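Local coordinates for putative capsular polysaccharide biosynthesis protein (Streptococcus pneumoniae serotype 4, PDB 6EWJ) that probably acts as a pyridoxal phosphate-dependent sugar aminotransferase in the teichoic acid biosynthesis of the pneumococcus, at residues W35-P40 with N265-M270; K57-N62 with E227-F232. One frame throughout, in Å; residues are numbered along the deposited sequence.

Contact 1 of 2, residues W35-P40 with N265-M270; sequences WITTGP and NMTDIM
T38 OG1 sits between two polar groups of 265-270. N265 ND2 donates to it over 2.8 Å, nearly straight at 166° and in the plane of its own amide, and the hydroxyl donates to the carbonyl of M266, with T38 OG1 2.6 Å from M266 O and above that carbonyl's plane. A chi1 of -53° turns OG1 toward N265 and M266. One residue back, the carbonyl of T37 takes the amide of D268, T37 O to D268 N measuring 3.0 Å. This is the first turn of helix 268-299, whose N-cap is T267, so 35-40 lies against a helix N-terminus. The carboxylate of D268 reaches back: OD1 accepts a weak bond from G39 N (2.8 Å), and a water spans D268 OD2 and W35 O. I36 CB meets I269 CD1 at 4.3 Å, while I36 O is buried without a polar partner. G39 is itself the N-cap of helix 40-53, and D268 also receives the amides of K41 and T42, which fixes its carboxylate at that helix start and would probably favour its ionised form. Farther out, E211 of the second subunit accepts from both T37 OG1 and N265 ND2, placing the contact at the dimer interface.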
ATOM      1  N   TRP A  35      -0.967 -19.705   0.568  1.00 29.75           N
ATOM      2  CA  TRP A  35      -0.669 -18.365   1.079  1.00 29.19           C
ATOM      3  C   TRP A  35      -0.069 -17.497  -0.006  1.00 26.35           C
ATOM      4  O   TRP A  35       1.089 -17.612  -0.275  1.00 25.52           O
ATOM      5  CB  TRP A  35       0.314 -18.488   2.254  1.00 31.11           C
ATOM      6  CG  TRP A  35      -0.215 -19.230   3.408  1.00 34.20           C
ATOM      7  CD1 TRP A  35      -0.076 -20.584   3.654  1.00 35.74           C
ATOM      8  CD2 TRP A  35      -0.968 -18.698   4.517  1.00 36.37           C
ATOM      9  NE1 TRP A  35      -0.705 -20.914   4.823  1.00 36.93           N
ATOM     10  CE2 TRP A  35      -1.247 -19.786   5.385  1.00 36.92           C
ATOM     11  CE3 TRP A  35      -1.400 -17.410   4.871  1.00 37.00           C
ATOM     12  CZ2 TRP A  35      -1.973 -19.631   6.584  1.00 38.92           C
ATOM     13  CZ3 TRP A  35      -2.134 -17.250   6.058  1.00 38.50           C
ATOM     14  CH2 TRP A  35      -2.398 -18.361   6.913  1.00 39.58           C
ATOM     15  N   ILE A  36      -0.880 -16.630  -0.632  1.00 25.44           N
ATOM     16  CA  ILE A  36      -0.372 -15.735  -1.680  1.00 24.24           C
ATOM     17  C   ILE A  36      -0.230 -14.280  -1.253  1.00 22.76           C
ATOM     18  O   ILE A  36       0.558 -13.569  -1.852  1.00 21.78           O
ATOM     19  CB  ILE A  36      -1.135 -15.837  -3.019  1.00 24.86           C
ATOM     20  CG1 ILE A  36      -2.643 -15.533  -2.828  1.00 25.28           C
ATOM     21  CG2 ILE A  36      -0.906 -17.198  -3.636  1.00 26.06           C
ATOM     22  CD1 ILE A  36      -3.386 -15.351  -4.127  1.00 25.50           C
ATOM     23  N   THR A  37      -0.958 -13.836  -0.227  1.00 21.84           N
ATOM     24  CA  THR A  37      -0.643 -12.562   0.423  1.00 20.93           C
ATOM     25  C   THR A  37       0.278 -12.836   1.633  1.00 20.38           C
ATOM     26  O   THR A  37       1.026 -13.822   1.600  1.00 20.48           O
ATOM     27  CB  THR A  37      -1.908 -11.706   0.729  1.00 21.33           C
ATOM     28  OG1 THR A  37      -1.518 -10.399   1.169  1.00 20.54           O
ATOM     29  CG2 THR A  37      -2.841 -12.356   1.746  1.00 21.66           C
ATOM     30  N   THR A  38       0.252 -11.971   2.643  1.00 19.73           N
ATOM     31  CA  THR A  38       1.119 -12.111   3.824  1.00 19.83           C
ATOM     32  C   THR A  38       0.992 -13.502   4.476  1.00 20.58           C
ATOM     33  O   THR A  38      -0.101 -13.972   4.809  1.00 20.69           O
ATOM     34  CB  THR A  38       0.824 -11.015   4.883  1.00 19.39           C
ATOM     35  OG1 THR A  38       0.885  -9.718   4.263  1.00 18.59           O
ATOM     36  CG2 THR A  38       1.857 -11.046   6.062  1.00 19.26           C
ATOM     37  N   GLY A  39       2.108 -14.193   4.585  1.00 21.18           N
ATOM     38  CA  GLY A  39       2.096 -15.565   5.114  1.00 22.36           C
ATOM     39  C   GLY A  39       3.440 -15.956   5.712  1.00 23.27           C
ATOM     40  O   GLY A  39       4.184 -15.071   6.182  1.00 22.56           O
ATOM     41  N   PRO A  40       3.728 -17.272   5.767  1.00 24.83           N
ATOM     42  CA  PRO A  40       4.961 -17.749   6.432  1.00 25.07           C
ATOM     43  C   PRO A  40       6.246 -17.237   5.800  1.00 25.17           C
ATOM     44  O   PRO A  40       7.175 -16.941   6.522  1.00 24.09           O
ATOM     45  CB  PRO A  40       4.889 -19.282   6.342  1.00 26.43           C
ATOM     46  CG  PRO A  40       3.593 -19.622   5.705  1.00 26.56           C
ATOM     47  CD  PRO A  40       2.921 -18.369   5.202  1.00 25.40           C
ATOM     48  N   ASN A 265       0.773  -4.138   3.829  1.00 16.26           N
ATOM     49  CA  ASN A 265       1.440  -5.429   4.081  1.00 16.28           C
ATOM     50  C   ASN A 265       2.132  -5.978   2.847  1.00 15.77           C
ATOM     51  O   ASN A 265       1.825  -5.557   1.712  1.00 15.34           O
ATOM     52  CB  ASN A 265       0.416  -6.468   4.582  1.00 16.53           C
ATOM     53  CG  ASN A 265      -0.727  -6.656   3.614  1.00 16.93           C
ATOM     54  OD1 ASN A 265      -1.429  -5.677   3.245  1.00 17.69           O
ATOM     55  ND2 ASN A 265      -0.978  -7.880   3.199  1.00 17.56           N
ATOM     56  N   MET A 266       3.158  -6.799   3.093  1.00 16.12           N
ATOM     57  CA  MET A 266       3.921  -7.538   2.066  1.00 16.17           C
ATOM     58  C   MET A 266       3.328  -8.898   1.800  1.00 16.64           C
ATOM     59  O   MET A 266       2.971  -9.632   2.760  1.00 16.65           O
ATOM     60  CB  MET A 266       5.401  -7.703   2.481  1.00 16.49           C
ATOM     61  CG  MET A 266       6.201  -8.358   1.378  1.00 17.14           C
ATOM     62  SD  MET A 266       7.917  -8.727   1.724  1.00 18.29           S
ATOM     63  CE  MET A 266       8.532  -7.055   1.406  1.00 16.97           C
ATOM     64  N   THR A 267       3.195  -9.248   0.521  1.00 16.65           N
ATOM     65  CA  THR A 267       2.691 -10.546   0.157  1.00 17.19           C
ATOM     66  C   THR A 267       3.849 -11.569   0.170  1.00 17.58           C
ATOM     67  O   THR A 267       5.026 -11.202  -0.008  1.00 16.80           O
ATOM     68  CB  THR A 267       2.101 -10.572  -1.253  1.00 17.41           C
ATOM     69  OG1 THR A 267       3.117 -10.248  -2.203  1.00 17.36           O
ATOM     70  CG2 THR A 267       0.922  -9.604  -1.435  1.00 17.12           C
ATOM     71  N   ASP A 268       3.481 -12.832   0.274  1.00 17.98           N
ATOM     72  CA  ASP A 268       4.461 -13.919   0.164  1.00 18.81           C
ATOM     73  C   ASP A 268       5.063 -14.041  -1.240  1.00 18.77           C
ATOM     74  O   ASP A 268       6.116 -14.628  -1.424  1.00 17.95           O
ATOM     75  CB  ASP A 268       3.840 -15.270   0.628  1.00 19.70           C
ATOM     76  CG  ASP A 268       4.048 -15.540   2.118  1.00 20.10           C
ATOM     77  OD1 ASP A 268       4.293 -14.607   2.924  1.00 19.82           O
ATOM     78  OD2 ASP A 268       3.982 -16.711   2.493  1.00 20.98           O
ATOM     79  N   ILE A 269       4.344 -13.478  -2.235  1.00 19.25           N
ATOM     80  CA  ILE A 269       4.844 -13.386  -3.595  1.00 19.52           C
ATOM     81  C   ILE A 269       6.121 -12.543  -3.586  1.00 19.27           C
ATOM     82  O   ILE A 269       7.214 -13.011  -3.998  1.00 19.18           O
ATOM     83  CB  ILE A 269       3.805 -12.817  -4.560  1.00 19.77           C
ATOM     84  CG1 ILE A 269       2.675 -13.827  -4.738  1.00 20.25           C
ATOM     85  CG2 ILE A 269       4.430 -12.516  -5.921  1.00 20.10           C
ATOM     86  CD1 ILE A 269       1.440 -13.279  -5.413  1.00 20.74           C
ATOM     87  N   MET A 270       6.003 -11.346  -3.014  1.00 19.34           N
ATOM     88  CA  MET A 270       7.162 -10.430  -2.844  1.00 19.23           C
ATOM     89  C   MET A 270       8.189 -11.019  -1.874  1.00 19.13           C
ATOM     90  O   MET A 270       9.422 -10.923  -2.126  1.00 18.87           O
ATOM     91  CB  MET A 270       6.707  -9.092  -2.304  1.00 19.46           C
ATOM     92  CG  MET A 270       6.260  -8.088  -3.387  1.00 20.20           C
ATOM     93  SD  MET A 270       5.187  -8.803  -4.603  1.00 23.00           S
ATOM     94  CE  MET A 270       3.755  -9.057  -3.683  1.00 24.23           C
TER
HETATM   95  O   HOH W   1       3.569 -18.730   0.482  1.00 15.47           O

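Contact 2 of 2, residues K57-N62 with E227-F232; sequences KTVCLN and EMYKEF
K57 lies over one face of the Y229 ring, and the two side chains cross at about a right angle. Its ammonium makes a cation-pi interaction: NZ of K57 is 4.6 Å from the centroid of the Y229 ring and only 10° off the ring normal. The methylene before it adds a CH-pi contact, with K57 CE 3.7 Å from Y229 CG and displaced toward the rim. Bends at chi2 and chi3 fold the lysine chain back so that its end comes to the ring. E226 forms a salt bridge with the same NZ, so the ammonium is shared between a carboxylate and an aromatic face. At the edge of the ring, in its plane, the carbonyl of T58 approaches, T58 O lying 3.3 Å from Y229 CE1; the phenol oxygen is hydrogen-bonded to E46 of helix 40-53.

Strand 58-61 is an outermost strand, within this chain, of the mixed seven-stranded sheet of the large domain, as in fold-type I PLP enzymes, and helix 225-236 packs along that edge. The axes of strand 58-61 and of helix residues 227-232 run nearly parallel (12°), 8.9 Å apart at closest approach.

The remaining contact is apolar. V59 points its CB at the helix, and its CG2 wedges between Y229 and F232, 3.7 Å from Y229 CD1 and equally far from F232 CB. V59 CG1 lies 3.8 Å from F232 CB, so both methyls bear on that one carbon. Both rings are approached obliquely by the valine. Beyond them, L70 and V74 of helix 64-74 pack on F232. No hydrogen bond joins the two segments.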
ATOM      1  N   LYS A  57      13.692  -7.226  15.405  1.00 23.87           N
ATOM      2  CA  LYS A  57      12.480  -7.516  14.642  1.00 23.58           C
ATOM      3  C   LYS A  57      12.453  -6.644  13.409  1.00 21.65           C
ATOM      4  O   LYS A  57      12.932  -5.515  13.461  1.00 20.49           O
ATOM      5  CB  LYS A  57      11.233  -7.186  15.446  1.00 24.47           C
ATOM      6  CG  LYS A  57      11.021  -7.913  16.751  1.00 26.32           C
ATOM      7  CD  LYS A  57      10.769  -9.402  16.599  1.00 28.13           C
ATOM      8  CE  LYS A  57       9.396  -9.729  16.027  1.00 28.21           C
ATOM      9  NZ  LYS A  57       9.062 -11.173  16.303  1.00 29.59           N
ATOM     10  N   THR A  58      11.890  -7.184  12.322  1.00 20.59           N
ATOM     11  CA  THR A  58      11.684  -6.402  11.090  1.00 19.73           C
ATOM     12  C   THR A  58      10.215  -6.546  10.647  1.00 19.58           C
ATOM     13  O   THR A  58       9.608  -7.623  10.830  1.00 19.72           O
ATOM     14  CB  THR A  58      12.630  -6.878  10.015  1.00 19.43           C
ATOM     15  OG1 THR A  58      13.975  -6.725  10.504  1.00 19.68           O
ATOM     16  CG2 THR A  58      12.470  -6.109   8.729  1.00 18.78           C
ATOM     17  N   VAL A  59       9.670  -5.461  10.119  1.00 18.73           N
ATOM     18  CA  VAL A  59       8.280  -5.412   9.606  1.00 18.96           C
ATOM     19  C   VAL A  59       8.380  -5.180   8.115  1.00 18.27           C
ATOM     20  O   VAL A  59       8.858  -4.133   7.671  1.00 17.88           O
ATOM     21  CB  VAL A  59       7.476  -4.288  10.245  1.00 19.14           C
ATOM     22  CG1 VAL A  59       6.042  -4.275   9.682  1.00 19.46           C
ATOM     23  CG2 VAL A  59       7.476  -4.428  11.740  1.00 20.15           C
ATOM     24  N   CYS A  60       8.043  -6.205   7.353  1.00 18.58           N
ATOM     25  CA  CYS A  60       8.162  -6.153   5.908  1.00 18.13           C
ATOM     26  C   CYS A  60       6.847  -5.580   5.393  1.00 18.09           C
ATOM     27  O   CYS A  60       5.762  -5.973   5.858  1.00 17.42           O
ATOM     28  CB  CYS A  60       8.378  -7.514   5.305  1.00 19.13           C
ATOM     29  SG  CYS A  60      10.098  -8.005   5.307  1.00 21.40           S
ATOM     30  N   LEU A  61       6.966  -4.601   4.490  1.00 17.27           N
ATOM     31  CA  LEU A  61       5.806  -3.857   4.002  1.00 17.11           C
ATOM     32  C   LEU A  61       5.921  -3.662   2.487  1.00 16.45           C
ATOM     33  O   LEU A  61       6.880  -4.138   1.827  1.00 16.06           O
ATOM     34  CB  LEU A  61       5.758  -2.515   4.722  1.00 17.67           C
ATOM     35  CG  LEU A  61       5.686  -2.470   6.257  1.00 18.13           C
ATOM     36  CD1 LEU A  61       5.997  -1.093   6.794  1.00 18.60           C
ATOM     37  CD2 LEU A  61       4.344  -2.918   6.718  1.00 19.26           C
ATOM     38  N   ASN A  62       4.968  -2.940   1.901  1.00 16.14           N
ATOM     39  CA  ASN A  62       4.919  -2.841   0.415  1.00 16.25           C
ATOM     40  C   ASN A  62       5.748  -1.756  -0.249  1.00 16.22           C
ATOM     41  O   ASN A  62       5.822  -1.717  -1.476  1.00 16.21           O
ATOM     42  CB  ASN A  62       3.461  -2.789  -0.112  1.00 16.41           C
ATOM     43  CG  ASN A  62       2.756  -1.461   0.173  1.00 16.41           C
ATOM     44  OD1 ASN A  62       3.374  -0.455   0.581  1.00 15.48           O
ATOM     45  ND2 ASN A  62       1.435  -1.464   0.000  1.00 16.10           N
ATOM     46  N   GLU A 227       5.867  -5.938  21.296  1.00 32.12           N
ATOM     47  CA  GLU A 227       4.819  -4.892  21.361  1.00 32.54           C
ATOM     48  C   GLU A 227       4.977  -3.927  20.171  1.00 30.24           C
ATOM     49  O   GLU A 227       3.994  -3.555  19.522  1.00 28.59           O
ATOM     50  CB  GLU A 227       4.884  -4.142  22.705  1.00 34.44           C
ATOM     51  CG  GLU A 227       3.922  -2.967  22.895  1.00 35.78           C
ATOM     52  CD  GLU A 227       4.163  -2.208  24.201  1.00 38.91           C
ATOM     53  OE1 GLU A 227       4.822  -2.745  25.130  1.00 41.04           O
ATOM     54  OE2 GLU A 227       3.696  -1.049  24.328  1.00 41.24           O
ATOM     55  N   MET A 228       6.219  -3.528  19.892  1.00 29.66           N
ATOM     56  CA  MET A 228       6.501  -2.579  18.802  1.00 28.85           C
ATOM     57  C   MET A 228       6.163  -3.215  17.461  1.00 26.85           C
ATOM     58  O   MET A 228       5.574  -2.594  16.595  1.00 25.45           O
ATOM     59  CB  MET A 228       7.977  -2.158  18.820  1.00 29.43           C
ATOM     60  CG  MET A 228       8.381  -1.197  17.729  1.00 29.25           C
ATOM     61  SD  MET A 228       7.593   0.445  17.815  1.00 31.16           S
ATOM     62  CE  MET A 228       8.559   1.242  19.081  1.00 31.74           C
ATOM     63  N   TYR A 229       6.548  -4.476  17.314  1.00 26.47           N
ATOM     64  CA  TYR A 229       6.253  -5.250  16.109  1.00 25.90           C
ATOM     65  C   TYR A 229       4.763  -5.306  15.921  1.00 25.48           C
ATOM     66  O   TYR A 229       4.278  -5.028  14.840  1.00 25.43           O
ATOM     67  CB  TYR A 229       6.797  -6.678  16.210  1.00 25.21           C
ATOM     68  CG  TYR A 229       6.503  -7.572  15.010  1.00 24.56           C
ATOM     69  CD1 TYR A 229       7.269  -7.494  13.842  1.00 23.68           C
ATOM     70  CD2 TYR A 229       5.465  -8.483  15.040  1.00 24.82           C
ATOM     71  CE1 TYR A 229       7.024  -8.310  12.761  1.00 23.23           C
ATOM     72  CE2 TYR A 229       5.197  -9.305  13.942  1.00 24.62           C
ATOM     73  CZ  TYR A 229       5.984  -9.219  12.822  1.00 24.13           C
ATOM     74  OH  TYR A 229       5.726 -10.000  11.720  1.00 24.53           O
ATOM     75  N   LYS A 230       4.038  -5.665  16.974  1.00 27.08           N
ATOM     76  CA  LYS A 230       2.559  -5.737  16.902  1.00 27.48           C
ATOM     77  C   LYS A 230       1.871  -4.384  16.500  1.00 26.80           C
ATOM     78  O   LYS A 230       0.914  -4.374  15.701  1.00 25.94           O
ATOM     79  CB  LYS A 230       2.011  -6.283  18.221  1.00 29.83           C
ATOM     80  CG  LYS A 230       0.524  -6.521  18.231  1.00 31.81           C
ATOM     81  CD  LYS A 230       0.043  -7.303  19.474  1.00 34.79           C
ATOM     82  CE  LYS A 230      -1.527  -7.165  19.539  1.00 35.69           C
ATOM     83  NZ  LYS A 230      -2.230  -7.821  18.390  1.00 36.01           N
ATOM     84  N   GLU A 231       2.409  -3.259  16.958  1.00 26.98           N
ATOM     85  CA  GLU A 231       1.873  -1.924  16.588  1.00 26.61           C
ATOM     86  C   GLU A 231       2.029  -1.607  15.097  1.00 24.81           C
ATOM     87  O   GLU A 231       1.124  -1.032  14.470  1.00 24.03           O
ATOM     88  CB  GLU A 231       2.514  -0.796  17.427  1.00 28.16           C
ATOM     89  CG  GLU A 231       1.868  -0.672  18.812  1.00 30.06           C
ATOM     90  CD  GLU A 231       2.501   0.364  19.747  1.00 31.14           C
ATOM     91  OE1 GLU A 231       2.930   1.423  19.283  1.00 32.15           O
ATOM     92  OE2 GLU A 231       2.566   0.085  20.977  1.00 33.32           O
ATOM     93  N   PHE A 232       3.158  -1.975  14.513  1.00 23.78           N
ATOM     94  CA  PHE A 232       3.345  -1.813  13.047  1.00 22.11           C
ATOM     95  C   PHE A 232       2.383  -2.691  12.262  1.00 21.66           C
ATOM     96  O   PHE A 232       1.779  -2.252  11.255  1.00 21.45           O
ATOM     97  CB  PHE A 232       4.754  -2.152  12.609  1.00 21.64           C
ATOM     98  CG  PHE A 232       5.733  -1.042  12.782  1.00 21.31           C
ATOM     99  CD1 PHE A 232       5.932  -0.125  11.793  1.00 20.55           C
ATOM    100  CD2 PHE A 232       6.475  -0.930  13.938  1.00 21.52           C
ATOM    101  CE1 PHE A 232       6.853   0.909  11.965  1.00 20.56           C
ATOM    102  CE2 PHE A 232       7.408   0.083  14.100  1.00 21.80           C
ATOM    103  CZ  PHE A 232       7.591   1.010  13.122  1.00 20.82           C
TER

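How the contacts relate
Contact 2 is nested inside the chain loop closed by contact 1: 35-40 comes first, then 57-62, 227-232 and finally 265-270. Their centres lie about 14 Å apart, on the same side of the chain's centre. The two touch directly, M266 CE being 3.4 Å from L61 O, while its sulphur packs on C60. Helix 40-53 joins them further: it starts at contact 1 and sends E46 to Y229 and to the backbone of C60. A64 and S200 bind pyridoxal 5'-phosphate in another structure of this protein; between side chains, M266 is about 10 Å from both and T58 about 11 Å from A64, so both contacts lie near that site, and contact 1 borders the second subunit.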